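Local structure of CbsA (5XYH) at residues V91-P96 against I145-L150; M192-S197 against F230-A235; S260-W265 against L329-W334; A340-P345 against Q416-A421. The protein acts as a cellobiosidase, hydrolysing the 1,4-beta bonds of cellulose to release cellobiose from chain ends, probably during breakdown of the plant cell wall. All coordinates share one frame; numbering follows the deposited sequence.

Interaction 1 (V91-P96 against I145-L150)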
loop_
_atom_site.group_PDB
_atom_site.type_symbol
_atom_site.label_atom_id
_atom_site.label_comp_id
_atom_site.label_asym_id
_atom_site.label_seq_id
_atom_site.Cartn_x
_atom_site.Cartn_y
_atom_site.Cartn_z
ATOM N N VAL A 91 -5.470 -5.765 -5.252
ATOM C CA VAL A 91 -5.733 -5.130 -3.969
ATOM C C VAL A 91 -7.208 -5.356 -3.661
ATOM O O VAL A 91 -8.086 -4.864 -4.380
ATOM C CB VAL A 91 -5.378 -3.643 -3.991
ATOM C CG1 VAL A 91 -5.497 -3.078 -2.595
ATOM C CG2 VAL A 91 -3.959 -3.452 -4.532
ATOM N N ILE A 92 -7.472 -6.147 -2.626
ATOM C CA ILE A 92 -8.821 -6.410 -2.133
ATOM C C ILE A 92 -9.191 -5.244 -1.217
ATOM O O ILE A 92 -8.624 -5.100 -0.132
ATOM C CB ILE A 92 -8.884 -7.753 -1.383
ATOM C CG1 ILE A 92 -8.346 -8.906 -2.257
ATOM C CG2 ILE A 92 -10.312 -8.041 -0.848
ATOM C CD1 ILE A 92 -9.068 -9.075 -3.618
ATOM N N TYR A 93 -10.145 -4.403 -1.643
ATOM C CA TYR A 93 -10.293 -3.092 -1.004
ATOM C C TYR A 93 -11.737 -2.594 -1.136
ATOM O O TYR A 93 -12.028 -1.611 -1.814
ATOM C CB TYR A 93 -9.302 -2.103 -1.628
ATOM C CG TYR A 93 -9.181 -0.729 -0.986
ATOM C CD1 TYR A 93 -8.965 -0.587 0.376
ATOM C CD2 TYR A 93 -9.226 0.422 -1.768
ATOM C CE1 TYR A 93 -8.827 0.671 0.963
ATOM C CE2 TYR A 93 -9.093 1.674 -1.200
ATOM C CZ TYR A 93 -8.897 1.791 0.176
ATOM O OH TYR A 93 -8.764 3.039 0.751
ATOM N N ASP A 94 -12.674 -3.265 -0.454
ATOM C CA ASP A 94 -14.046 -2.762 -0.390
ATOM C C ASP A 94 -14.699 -3.027 0.968
ATOM O O ASP A 94 -15.913 -3.243 1.042
ATOM C CB ASP A 94 -14.910 -3.367 -1.507
ATOM C CG ASP A 94 -16.092 -2.470 -1.883
ATOM O OD1 ASP A 94 -16.072 -1.265 -1.536
ATOM O OD2 ASP A 94 -17.041 -2.975 -2.515
ATOM N N MET A 95 -13.918 -2.997 2.042
ATOM C CA MET A 95 -14.446 -3.219 3.384
ATOM C C MET A 95 -15.674 -2.340 3.644
ATOM O O MET A 95 -15.676 -1.156 3.289
ATOM C CB MET A 95 -13.370 -2.913 4.429
ATOM C CG MET A 95 -13.797 -3.243 5.845
ATOM S SD MET A 95 -13.867 -5.027 6.136
ATOM C CE MET A 95 -12.117 -5.376 6.315
ATOM N N PRO A 96 -16.727 -2.878 4.261
ATOM C CA PRO A 96 -17.771 -2.014 4.827
ATOM C C PRO A 96 -17.164 -0.980 5.769
ATOM O O PRO A 96 -16.263 -1.282 6.545
ATOM C CB PRO A 96 -18.677 -2.995 5.582
ATOM C CG PRO A 96 -18.398 -4.346 4.969
ATOM C CD PRO A 96 -16.955 -4.307 4.553
ATOM N N ILE A 145 -4.530 -7.633 1.092
ATOM C CA ILE A 145 -5.802 -7.807 1.788
ATOM C C ILE A 145 -6.154 -6.536 2.565
ATOM O O ILE A 145 -5.543 -6.235 3.597
ATOM C CB ILE A 145 -5.769 -9.023 2.719
ATOM C CG1 ILE A 145 -5.528 -10.307 1.909
ATOM C CG2 ILE A 145 -7.077 -9.095 3.519
ATOM C CD1 ILE A 145 -6.657 -10.668 0.943
ATOM N N GLU A 146 -7.162 -5.807 2.068
ATOM C CA GLU A 146 -7.844 -4.652 2.659
ATOM C C GLU A 146 -6.897 -3.675 3.344
ATOM O O GLU A 146 -6.844 -3.610 4.583
ATOM C CB GLU A 146 -8.932 -5.121 3.629
ATOM C CG GLU A 146 -10.112 -5.849 2.947
ATOM C CD GLU A 146 -10.959 -4.944 2.060
ATOM O OE1 GLU A 146 -10.863 -3.695 2.192
ATOM O OE2 GLU A 146 -11.730 -5.493 1.230
ATOM N N PRO A 147 -6.170 -2.874 2.567
ATOM C CA PRO A 147 -5.371 -1.797 3.159
ATOM C C PRO A 147 -6.235 -0.851 3.980
ATOM O O PRO A 147 -7.438 -0.703 3.745
ATOM C CB PRO A 147 -4.775 -1.078 1.942
ATOM C CG PRO A 147 -4.940 -1.985 0.799
ATOM C CD PRO A 147 -6.068 -2.915 1.098
ATOM N N ASP A 148 -5.598 -0.234 4.969
ATOM C CA ASP A 148 -6.204 0.811 5.783
ATOM C C ASP A 148 -7.389 0.287 6.589
ATOM O O ASP A 148 -8.377 0.990 6.796
ATOM C CB ASP A 148 -6.621 1.996 4.911
ATOM C CG ASP A 148 -6.830 3.254 5.713
ATOM O OD1 ASP A 148 -6.199 3.404 6.792
ATOM O OD2 ASP A 148 -7.640 4.088 5.263
ATOM N N SER A 149 -7.335 -0.969 7.034
ATOM C CA SER A 149 -8.453 -1.522 7.783
ATOM C C SER A 149 -7.996 -1.806 9.200
ATOM O O SER A 149 -8.094 -0.914 10.069
ATOM C CB SER A 149 -9.017 -2.768 7.085
ATOM O OG SER A 149 -8.063 -3.808 7.029
ATOM N N LEU A 150 -7.486 -3.006 9.487
ATOM C CA LEU A 150 -7.223 -3.447 10.853
ATOM C C LEU A 150 -6.360 -2.503 11.689
ATOM O O LEU A 150 -6.702 -2.298 12.868
ATOM C CB LEU A 150 -6.584 -4.844 10.818
ATOM C CG LEU A 150 -7.487 -5.972 10.325
ATOM C CD1 LEU A 150 -6.823 -7.336 10.519
ATOM C CD2 LEU A 150 -8.814 -5.926 11.054
#

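Interaction 2 (M192-S197 against F230-A235)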
loop_
_atom_site.group_PDB
_atom_site.type_symbol
_atom_site.label_atom_id
_atom_site.label_comp_id
_atom_site.label_asym_id
_atom_site.label_seq_id
_atom_site.Cartn_x
_atom_site.Cartn_y
_atom_site.Cartn_z
ATOM N N MET A 192 -1.541 -9.868 4.257
ATOM C CA MET A 192 -2.293 -8.965 5.117
ATOM C C MET A 192 -1.638 -7.581 5.145
ATOM O O MET A 192 -0.463 -7.453 5.504
ATOM C CB MET A 192 -2.350 -9.543 6.532
ATOM C CG MET A 192 -3.114 -10.840 6.671
ATOM S SD MET A 192 -4.853 -10.621 6.330
ATOM C CE MET A 192 -5.317 -9.498 7.640
ATOM N N ASP A 193 -2.397 -6.542 4.799
ATOM C CA ASP A 193 -1.899 -5.181 4.938
ATOM C C ASP A 193 -1.717 -4.854 6.411
ATOM O O ASP A 193 -2.601 -5.126 7.227
ATOM C CB ASP A 193 -2.860 -4.175 4.314
ATOM C CG ASP A 193 -2.328 -2.749 4.397
ATOM O OD1 ASP A 193 -1.584 -2.351 3.474
ATOM O OD2 ASP A 193 -2.622 -2.049 5.397
ATOM N N ILE A 194 -0.586 -4.252 6.760
ATOM C CA ILE A 194 -0.367 -3.939 8.172
ATOM C C ILE A 194 0.278 -2.559 8.312
ATOM O O ILE A 194 1.217 -2.359 9.095
ATOM C CB ILE A 194 0.428 -5.080 8.859
ATOM C CG1 ILE A 194 0.379 -4.980 10.393
ATOM C CG2 ILE A 194 1.864 -5.215 8.324
ATOM C CD1 ILE A 194 0.786 -6.279 11.066
ATOM N N GLY A 195 -0.246 -1.585 7.555
ATOM C CA GLY A 195 0.132 -0.194 7.734
ATOM C C GLY A 195 1.588 0.075 7.378
ATOM O O GLY A 195 2.201 -0.640 6.583
ATOM N N HIS A 196 2.158 1.121 7.993
ATOM C CA HIS A 196 3.480 1.579 7.565
ATOM C C HIS A 196 4.252 2.403 8.593
ATOM O O HIS A 196 5.479 2.495 8.515
ATOM C CB HIS A 196 3.334 2.444 6.318
ATOM C CG HIS A 196 2.805 3.808 6.625
ATOM N ND1 HIS A 196 3.630 4.895 6.837
ATOM C CD2 HIS A 196 1.540 4.249 6.821
ATOM C CE1 HIS A 196 2.891 5.956 7.116
ATOM N NE2 HIS A 196 1.622 5.591 7.116
ATOM N N SER A 197 3.546 3.071 9.505
ATOM C CA SER A 197 4.174 4.125 10.302
ATOM C C SER A 197 5.103 3.566 11.371
ATOM O O SER A 197 6.041 4.248 11.804
ATOM C CB SER A 197 3.106 4.971 10.974
ATOM O OG SER A 197 2.447 4.190 11.952
ATOM N N PHE A 230 2.557 -10.659 5.116
ATOM C CA PHE A 230 2.101 -9.312 5.417
ATOM C C PHE A 230 2.687 -8.350 4.397
ATOM O O PHE A 230 3.691 -8.655 3.753
ATOM C CB PHE A 230 2.525 -8.902 6.826
ATOM C CG PHE A 230 1.992 -9.807 7.899
ATOM C CD1 PHE A 230 2.693 -10.936 8.290
ATOM C CD2 PHE A 230 0.794 -9.519 8.522
ATOM C CE1 PHE A 230 2.206 -11.771 9.280
ATOM C CE2 PHE A 230 0.293 -10.341 9.506
ATOM C CZ PHE A 230 1.009 -11.473 9.893
ATOM N N ILE A 231 2.068 -7.172 4.252
ATOM C CA ILE A 231 2.627 -6.116 3.411
ATOM C C ILE A 231 2.581 -4.793 4.160
ATOM O O ILE A 231 1.567 -4.456 4.778
ATOM C CB ILE A 231 1.903 -5.987 2.044
ATOM C CG1 ILE A 231 2.488 -4.816 1.252
ATOM C CG2 ILE A 231 0.385 -5.832 2.198
ATOM C CD1 ILE A 231 1.994 -4.702 -0.183
ATOM N N THR A 232 3.672 -4.034 4.087
ATOM C CA THR A 232 3.757 -2.695 4.652
ATOM C C THR A 232 3.894 -1.654 3.539
ATOM O O THR A 232 4.250 -1.973 2.397
ATOM C CB THR A 232 4.945 -2.571 5.616
ATOM O OG1 THR A 232 6.164 -2.437 4.868
ATOM C CG2 THR A 232 5.034 -3.797 6.540
ATOM N N ASN A 233 3.588 -0.401 3.884
ATOM C CA ASN A 233 3.799 0.784 3.048
ATOM C C ASN A 233 2.832 0.893 1.879
ATOM O O ASN A 233 3.049 1.750 1.002
ATOM C CB ASN A 233 5.231 0.873 2.500
ATOM C CG ASN A 233 5.745 2.312 2.456
ATOM O OD1 ASN A 233 5.448 3.108 3.348
ATOM N ND2 ASN A 233 6.542 2.638 1.434
ATOM N N THR A 234 1.763 0.089 1.851
ATOM C CA THR A 234 0.817 0.123 0.740
ATOM C C THR A 234 0.316 1.541 0.519
ATOM O O THR A 234 -0.260 2.152 1.424
ATOM C CB THR A 234 -0.367 -0.805 1.008
ATOM O OG1 THR A 234 0.099 -2.152 1.196
ATOM C CG2 THR A 234 -1.308 -0.782 -0.191
ATOM N N ALA A 235 0.569 2.065 -0.677
ATOM C CA ALA A 235 0.140 3.398 -1.079
ATOM C C ALA A 235 0.759 4.502 -0.229
ATOM O O ALA A 235 0.307 5.655 -0.296
ATOM C CB ALA A 235 -1.394 3.515 -1.051
HETATM O O HOH W 1 0.444 -0.725 4.297
#

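Interaction 3 (S260-W265 against L329-W334)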
loop_
_atom_site.group_PDB
_atom_site.type_symbol
_atom_site.label_atom_id
_atom_site.label_comp_id
_atom_site.label_asym_id
_atom_site.label_seq_id
_atom_site.Cartn_x
_atom_site.Cartn_y
_atom_site.Cartn_z
ATOM N N SER A 260 13.274 13.341 18.106
ATOM C CA SER A 260 13.118 14.530 17.278
ATOM C C SER A 260 11.644 14.769 16.969
ATOM O O SER A 260 10.804 13.862 17.062
ATOM C CB SER A 260 13.885 14.376 15.967
ATOM O OG SER A 260 13.437 13.203 15.300
ATOM N N THR A 261 11.344 16.007 16.552
ATOM C CA THR A 261 9.981 16.359 16.160
ATOM C C THR A 261 9.447 15.413 15.094
ATOM O O THR A 261 8.317 14.932 15.193
ATOM C CB THR A 261 9.926 17.802 15.648
ATOM O OG1 THR A 261 10.211 18.714 16.723
ATOM C CG2 THR A 261 8.551 18.101 15.105
ATOM N N PHE A 262 10.267 15.100 14.090
ATOM C CA PHE A 262 9.793 14.299 12.963
ATOM C C PHE A 262 9.374 12.897 13.389
ATOM O O PHE A 262 8.420 12.338 12.834
ATOM C CB PHE A 262 10.868 14.219 11.883
ATOM C CG PHE A 262 10.412 13.536 10.617
ATOM C CD1 PHE A 262 9.455 14.130 9.797
ATOM C CD2 PHE A 262 10.953 12.306 10.240
ATOM C CE1 PHE A 262 9.031 13.504 8.613
ATOM C CE2 PHE A 262 10.545 11.665 9.067
ATOM C CZ PHE A 262 9.587 12.267 8.248
ATOM N N TYR A 263 10.080 12.294 14.351
ATOM C CA TYR A 263 9.744 10.924 14.721
ATOM C C TYR A 263 8.886 10.831 15.976
ATOM O O TYR A 263 8.205 9.817 16.155
ATOM C CB TYR A 263 11.021 10.071 14.877
ATOM C CG TYR A 263 11.736 9.843 13.562
ATOM C CD1 TYR A 263 11.114 9.162 12.514
ATOM C CD2 TYR A 263 13.009 10.344 13.349
ATOM C CE1 TYR A 263 11.752 8.979 11.296
ATOM C CE2 TYR A 263 13.659 10.167 12.127
ATOM C CZ TYR A 263 13.032 9.480 11.108
ATOM O OH TYR A 263 13.683 9.298 9.892
ATOM N N GLN A 264 8.872 11.865 16.820
ATOM C CA GLN A 264 7.979 11.946 17.981
ATOM C C GLN A 264 8.048 10.693 18.848
ATOM O O GLN A 264 7.019 10.131 19.223
ATOM C CB GLN A 264 6.514 12.157 17.596
ATOM C CG GLN A 264 6.116 13.101 16.513
ATOM C CD GLN A 264 4.592 13.153 16.459
ATOM O OE1 GLN A 264 3.955 12.522 15.591
ATOM N NE2 GLN A 264 3.993 13.838 17.443
ATOM N N TRP A 265 9.257 10.234 19.131
ATOM C CA TRP A 265 9.516 9.105 20.019
ATOM C C TRP A 265 9.218 7.759 19.365
ATOM O O TRP A 265 9.107 6.740 20.063
ATOM C CB TRP A 265 8.738 9.222 21.338
ATOM C CG TRP A 265 9.098 10.408 22.183
ATOM C CD1 TRP A 265 9.508 11.643 21.761
ATOM C CD2 TRP A 265 9.043 10.471 23.608
ATOM N NE1 TRP A 265 9.728 12.468 22.841
ATOM C CE2 TRP A 265 9.453 11.767 23.988
ATOM C CE3 TRP A 265 8.686 9.554 24.604
ATOM C CZ2 TRP A 265 9.518 12.169 25.326
ATOM C CZ3 TRP A 265 8.752 9.956 25.939
ATOM C CH2 TRP A 265 9.168 11.253 26.281
ATOM N N LEU A 329 6.467 16.969 5.764
ATOM C CA LEU A 329 6.266 17.866 6.900
ATOM C C LEU A 329 5.920 17.092 8.170
ATOM O O LEU A 329 6.193 17.565 9.287
ATOM C CB LEU A 329 5.166 18.883 6.573
ATOM C CG LEU A 329 5.406 19.707 5.302
ATOM C CD1 LEU A 329 4.179 20.539 4.970
ATOM C CD2 LEU A 329 6.633 20.600 5.488
ATOM N N HIS A 330 5.337 15.904 8.015
ATOM C CA HIS A 330 4.848 15.084 9.109
ATOM C C HIS A 330 4.636 13.693 8.545
ATOM O O HIS A 330 4.135 13.553 7.428
ATOM C CB HIS A 330 3.532 15.641 9.674
ATOM C CG HIS A 330 3.146 15.073 11.001
ATOM N ND1 HIS A 330 2.610 13.812 11.145
ATOM C CD2 HIS A 330 3.214 15.597 12.247
ATOM C CE1 HIS A 330 2.379 13.574 12.422
ATOM N NE2 HIS A 330 2.737 14.642 13.112
ATOM N N ARG A 331 5.018 12.665 9.304
ATOM C CA ARG A 331 4.856 11.308 8.789
ATOM C C ARG A 331 3.388 10.923 8.587
ATOM O O ARG A 331 3.111 9.931 7.907
ATOM C CB ARG A 331 5.580 10.315 9.725
ATOM C CG ARG A 331 7.062 10.671 9.933
ATOM C CD ARG A 331 7.798 9.644 10.764
ATOM N NE ARG A 331 8.141 8.489 9.952
ATOM C CZ ARG A 331 8.358 7.268 10.435
ATOM N NH1 ARG A 331 8.278 7.030 11.737
ATOM N NH2 ARG A 331 8.659 6.282 9.605
ATOM N N GLY A 332 2.445 11.692 9.126
ATOM C CA GLY A 332 1.033 11.414 8.918
ATOM C C GLY A 332 0.460 11.893 7.598
ATOM O O GLY A 332 -0.702 11.593 7.301
ATOM N N ASN A 333 1.245 12.622 6.806
ATOM C CA ASN A 333 0.791 13.161 5.524
ATOM C C ASN A 333 0.896 12.082 4.447
ATOM O O ASN A 333 1.999 11.697 4.040
ATOM C CB ASN A 333 1.618 14.380 5.141
ATOM C CG ASN A 333 1.363 15.563 6.049
ATOM O OD1 ASN A 333 0.387 15.592 6.799
ATOM N ND2 ASN A 333 2.231 16.550 5.977
ATOM N N TRP A 334 -0.251 11.636 3.940
ATOM C CA TRP A 334 -0.306 10.486 3.061
ATOM C C TRP A 334 -0.724 10.796 1.632
ATOM O O TRP A 334 -0.686 9.894 0.792
ATOM C CB TRP A 334 -1.291 9.461 3.624
ATOM C CG TRP A 334 -2.673 10.051 3.870
ATOM C CD1 TRP A 334 -3.119 10.634 5.017
ATOM C CD2 TRP A 334 -3.771 10.101 2.942
ATOM N NE1 TRP A 334 -4.428 11.041 4.870
ATOM C CE2 TRP A 334 -4.852 10.721 3.606
ATOM C CE3 TRP A 334 -3.951 9.668 1.620
ATOM C CZ2 TRP A 334 -6.087 10.925 2.993
ATOM C CZ3 TRP A 334 -5.180 9.876 1.007
ATOM C CH2 TRP A 334 -6.234 10.493 1.696
HETATM O O HOH W 2 5.959 13.182 11.956
HETATM O O HOH W 3 6.655 8.911 13.930
#

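Interaction 4 (A340-P345 against Q416-A421)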
loop_
_atom_site.group_PDB
_atom_site.type_symbol
_atom_site.label_atom_id
_atom_site.label_comp_id
_atom_site.label_asym_id
_atom_site.label_seq_id
_atom_site.Cartn_x
_atom_site.Cartn_y
_atom_site.Cartn_z
ATOM N N ALA A 340 8.235 13.446 -3.342
ATOM C CA ALA A 340 8.388 12.000 -3.342
ATOM C C ALA A 340 8.894 11.510 -4.692
ATOM O O ALA A 340 8.664 12.136 -5.729
ATOM C CB ALA A 340 7.057 11.321 -3.013
ATOM N N GLY A 341 9.599 10.376 -4.665
ATOM C CA GLY A 341 10.046 9.736 -5.879
ATOM C C GLY A 341 9.741 8.250 -5.893
ATOM O O GLY A 341 9.490 7.626 -4.862
ATOM N N ILE A 342 9.756 7.689 -7.106
ATOM C CA ILE A 342 9.621 6.241 -7.265
ATOM C C ILE A 342 10.733 5.531 -6.506
ATOM O O ILE A 342 11.879 5.998 -6.466
ATOM C CB ILE A 342 9.646 5.868 -8.755
ATOM C CG1 ILE A 342 8.381 6.406 -9.441
ATOM C CG2 ILE A 342 9.798 4.353 -8.934
ATOM C CD1 ILE A 342 8.207 5.982 -10.870
ATOM N N GLY A 343 10.399 4.416 -5.865
ATOM C CA GLY A 343 11.392 3.650 -5.121
ATOM C C GLY A 343 11.910 2.453 -5.895
ATOM O O GLY A 343 11.967 2.458 -7.131
ATOM N N MET A 344 12.296 1.416 -5.163
ATOM C CA MET A 344 12.830 0.220 -5.803
ATOM C C MET A 344 11.816 -0.343 -6.797
ATOM O O MET A 344 10.620 -0.451 -6.471
ATOM C CB MET A 344 13.178 -0.862 -4.769
ATOM C CG MET A 344 14.493 -0.663 -4.009
ATOM S SD MET A 344 15.980 -0.760 -5.055
ATOM C CE MET A 344 15.908 -2.455 -5.655
ATOM N N PRO A 345 12.245 -0.714 -8.000
ATOM C CA PRO A 345 11.369 -1.446 -8.929
ATOM C C PRO A 345 10.893 -2.747 -8.307
ATOM O O PRO A 345 11.529 -3.269 -7.380
ATOM C CB PRO A 345 12.284 -1.719 -10.137
ATOM C CG PRO A 345 13.438 -0.765 -9.986
ATOM C CD PRO A 345 13.618 -0.584 -8.509
ATOM N N GLN A 416 7.034 14.326 -11.314
ATOM C CA GLN A 416 7.826 14.491 -10.100
ATOM C C GLN A 416 8.344 13.140 -9.595
ATOM O O GLN A 416 9.533 12.991 -9.289
ATOM C CB GLN A 416 6.985 15.203 -9.031
ATOM C CG GLN A 416 7.574 15.179 -7.627
ATOM C CD GLN A 416 6.505 15.299 -6.522
ATOM O OE1 GLN A 416 5.781 16.295 -6.442
ATOM N NE2 GLN A 416 6.407 14.273 -5.681
ATOM N N LEU A 417 7.467 12.130 -9.544
ATOM C CA LEU A 417 7.863 10.816 -9.040
ATOM C C LEU A 417 8.978 10.192 -9.874
ATOM O O LEU A 417 9.910 9.587 -9.321
ATOM C CB LEU A 417 6.651 9.889 -9.006
ATOM C CG LEU A 417 5.664 10.172 -7.873
ATOM C CD1 LEU A 417 4.359 9.441 -8.165
ATOM C CD2 LEU A 417 6.256 9.721 -6.541
ATOM N N VAL A 418 8.892 10.306 -11.204
ATOM C CA VAL A 418 9.937 9.765 -12.074
ATOM C C VAL A 418 11.241 10.534 -11.891
ATOM O O VAL A 418 12.320 9.939 -11.757
ATOM C CB VAL A 418 9.476 9.797 -13.540
ATOM C CG1 VAL A 418 10.617 9.434 -14.474
ATOM C CG2 VAL A 418 8.308 8.867 -13.728
ATOM N N THR A 419 11.157 11.869 -11.888
ATOM C CA THR A 419 12.339 12.710 -11.732
ATOM C C THR A 419 13.069 12.412 -10.431
ATOM O O THR A 419 14.304 12.449 -10.376
ATOM C CB THR A 419 11.921 14.181 -11.791
ATOM O OG1 THR A 419 11.234 14.419 -13.023
ATOM C CG2 THR A 419 13.124 15.116 -11.690
ATOM N N ASN A 420 12.323 12.114 -9.370
ATOM C CA ASN A 420 12.900 11.955 -8.046
ATOM C C ASN A 420 13.104 10.487 -7.678
ATOM O O ASN A 420 13.213 10.154 -6.491
ATOM C CB ASN A 420 12.025 12.666 -7.014
ATOM C CG ASN A 420 12.128 14.171 -7.103
ATOM O OD1 ASN A 420 12.864 14.712 -7.933
ATOM N ND2 ASN A 420 11.390 14.865 -6.242
ATOM N N ALA A 421 13.182 9.609 -8.675
ATOM C CA ALA A 421 13.256 8.185 -8.405
ATOM C C ALA A 421 14.555 7.844 -7.686
ATOM O O ALA A 421 15.606 8.438 -7.946
ATOM C CB ALA A 421 13.148 7.397 -9.708
#

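Interaction 1 (V91-P96 against I145-L150)
Ile92 and Ile145 form a parallel bridge where two adjacent strands, 86-92 and 140-145, of the distorted beta/alpha barrel of glycoside hydrolase family 6 run out into loops. Their side chains lie alongside each other and point the same way, CG1 of Ile92 meeting CD1 of Ile145 at 4.0 Å. Just past the bridge, Glu146 N gives only a weak bond to Ile92 O. The Glu146 side chain crosses that of Ile92 at about a right angle and reaches the loop that follows Tyr93. A bend at chi2 (-68°) carries its carboxylate to two successive backbone N-H groups: Asp94 N bonds to OE2 at 2.9 Å, nearly straight and on the syn lone pair, whereas Met95 N comes to OE1 at 3.1 Å from above the carboxylate plane. OE2 also bonds to Tyr119 OH of helix 113-131, so the buried group is gripped from several directions and its rotation is restrained. Met95 leans over the same side chain, its CB 3.4 Å from Glu146 OE1. The Pro147 ring meets both Val91 and Tyr93, with CG 3.6 Å from Val91 CG1. The Tyr93 hydroxyl bonds to Asp99, while the ring turns an edge to the backbone of Pro147, putting CE1 3.4 Å from Pro147 O, near the ring plane.

Interaction 2 (M192-S197 against F230-A235)
Asp193 and Thr234 are joined by a direct bond and a shared water just beyond the ends of two paired strands, 188-193 and 229-232. These strands are parallel neighbours in a beta-alpha-beta unit of the family 6 barrel. Thr234 OG1 donates to Asp193 OD1 at 2.8 Å, nearly in line with the C-O bond, and the water donates to the same oxygen. The water also donates to Gly195 O and accepts from Thr234 N, bridging the two segments. The other carboxylate oxygen, OD2, receives Gly195 N from above the carboxylate plane, which makes an Asx turn and leaves both Asp193 oxygens occupied. Regular pairing before this point is carried by Ile231 N to Met192 O (2.8 Å) and Ile194 N to Ile231 O (2.9 Å). Past the last bridge, Asn233 N still bonds to Gly195 O at 3.0 Å. On the sheet face of Met192 and Phe230, Met192 CB lies 3.7 Å from CD2 of the Phe230 ring, which also stacks on Phe282. Ile194 packs obliquely across Phe230 and Thr232. At the loop end, His196 CB rests 3.7 Å from Asn233 CA, while the imidazole ND1 bonds to Thr238.

Interaction 3 (S260-W265 against L329-W334)
Phe262 receives Arg331 over one face in a CH-pi contact, CG standing 3.7 Å from the ring centroid and 23° off the normal, while Tyr263 CE2 sits at the edge of the same ring. These groups join two loops of the family 6 catalytic domain, the one leading to helix 271-284 and the one between helix 316-323 and strand 347-351, where His330 to Asn333 form a type I beta turn. Tyr263 in turn has Phe262 CD2 over one face and the Arg331 guanidinium at its edge. The Tyr263 ring and the guanidinium are 77° apart, and Tyr263 CE1 lies over one guanidinium face; the arginine is thus set against two aromatics in different ways. A bend at chi3 (79°) takes the Arg331 chain off the Phe262 face to the edge of Tyr263, with NH1 3.6 Å from Tyr263 CD1. NH1 is held beyond the contact by Val268 O, and Phe262 has a cation-pi partner in Arg324. The His330 ring has a water over the centre of one face, and its ND1 accepts Gly332 N at 2.9 Å in the ring plane, bracing the turn. That same water links the backbones, donating to Phe262 O at 2.7 Å and accepting from Arg331 N at 2.9 Å. A second water donates to Tyr263 O at 2.9 Å and accepts only weakly from Arg331 NH1.

Interaction 4 (A340-P345 against Q416-A421)
Gly341 runs in extended conformation past the last turn of helix 411-419, its CA 4.0 Å from that of Leu417. Without a side chain it presses directly on the helix end, and its CA-H points almost straight at Asn420 O, 3.3 Å from the CA. One residue on, Ile342 N donates to Leu417 O at 2.9 Å with an angle of 171°, and Ala421 CA approaches Ile342 O as the chain leaves the helix. Side chains then flank this backbone seam. Gln416 has CG anti to its own N (chi1 168°) and an extended chain, which brings NE2 to Ala340 O at 3.1 Å, in the carbonyl plane and on a lone pair. The same nitrogen also serves Gln337 O. Leu417 CD2 packs against the Ala340 carbonyl and lies 4.0 Å from Ala340 CB. Next to Leu417, Ile342 lies alongside Val418, pointing the same way, and places CB 3.9 Å from Ala421 CB. Asn420 turns CB toward Ala340 O, while its amide bonds to Gly339 O. Carbonyls in the last turn of a helix lack the N-H of a following turn; Ile342, from the distant loop before strand 347-351, supplies one at this helix C-terminus.

Interactions 1 and 2 belong to the barrel itself: both are buried at strand ends of one sheet, their centres about 11 Å apart, and they touch where Pro147 packs on Asp193. In each, a buried carboxylate organises the departing backbone, Glu146 through N-H groups of the opposite segment and Asp193 through a threonine, a water and its own turn. Interactions 3 and 4 are also largely buried but lie farther out, each with one segment in the loop before strand 347-351. Interaction 3 relies on aromatic-arginine packing and waters, with Gln264 exposed at its margin, and meets interaction 2 at Arg331. Interaction 4 joins loop to helix by direct bonds and apolar packing, across the chain centre from interaction 1.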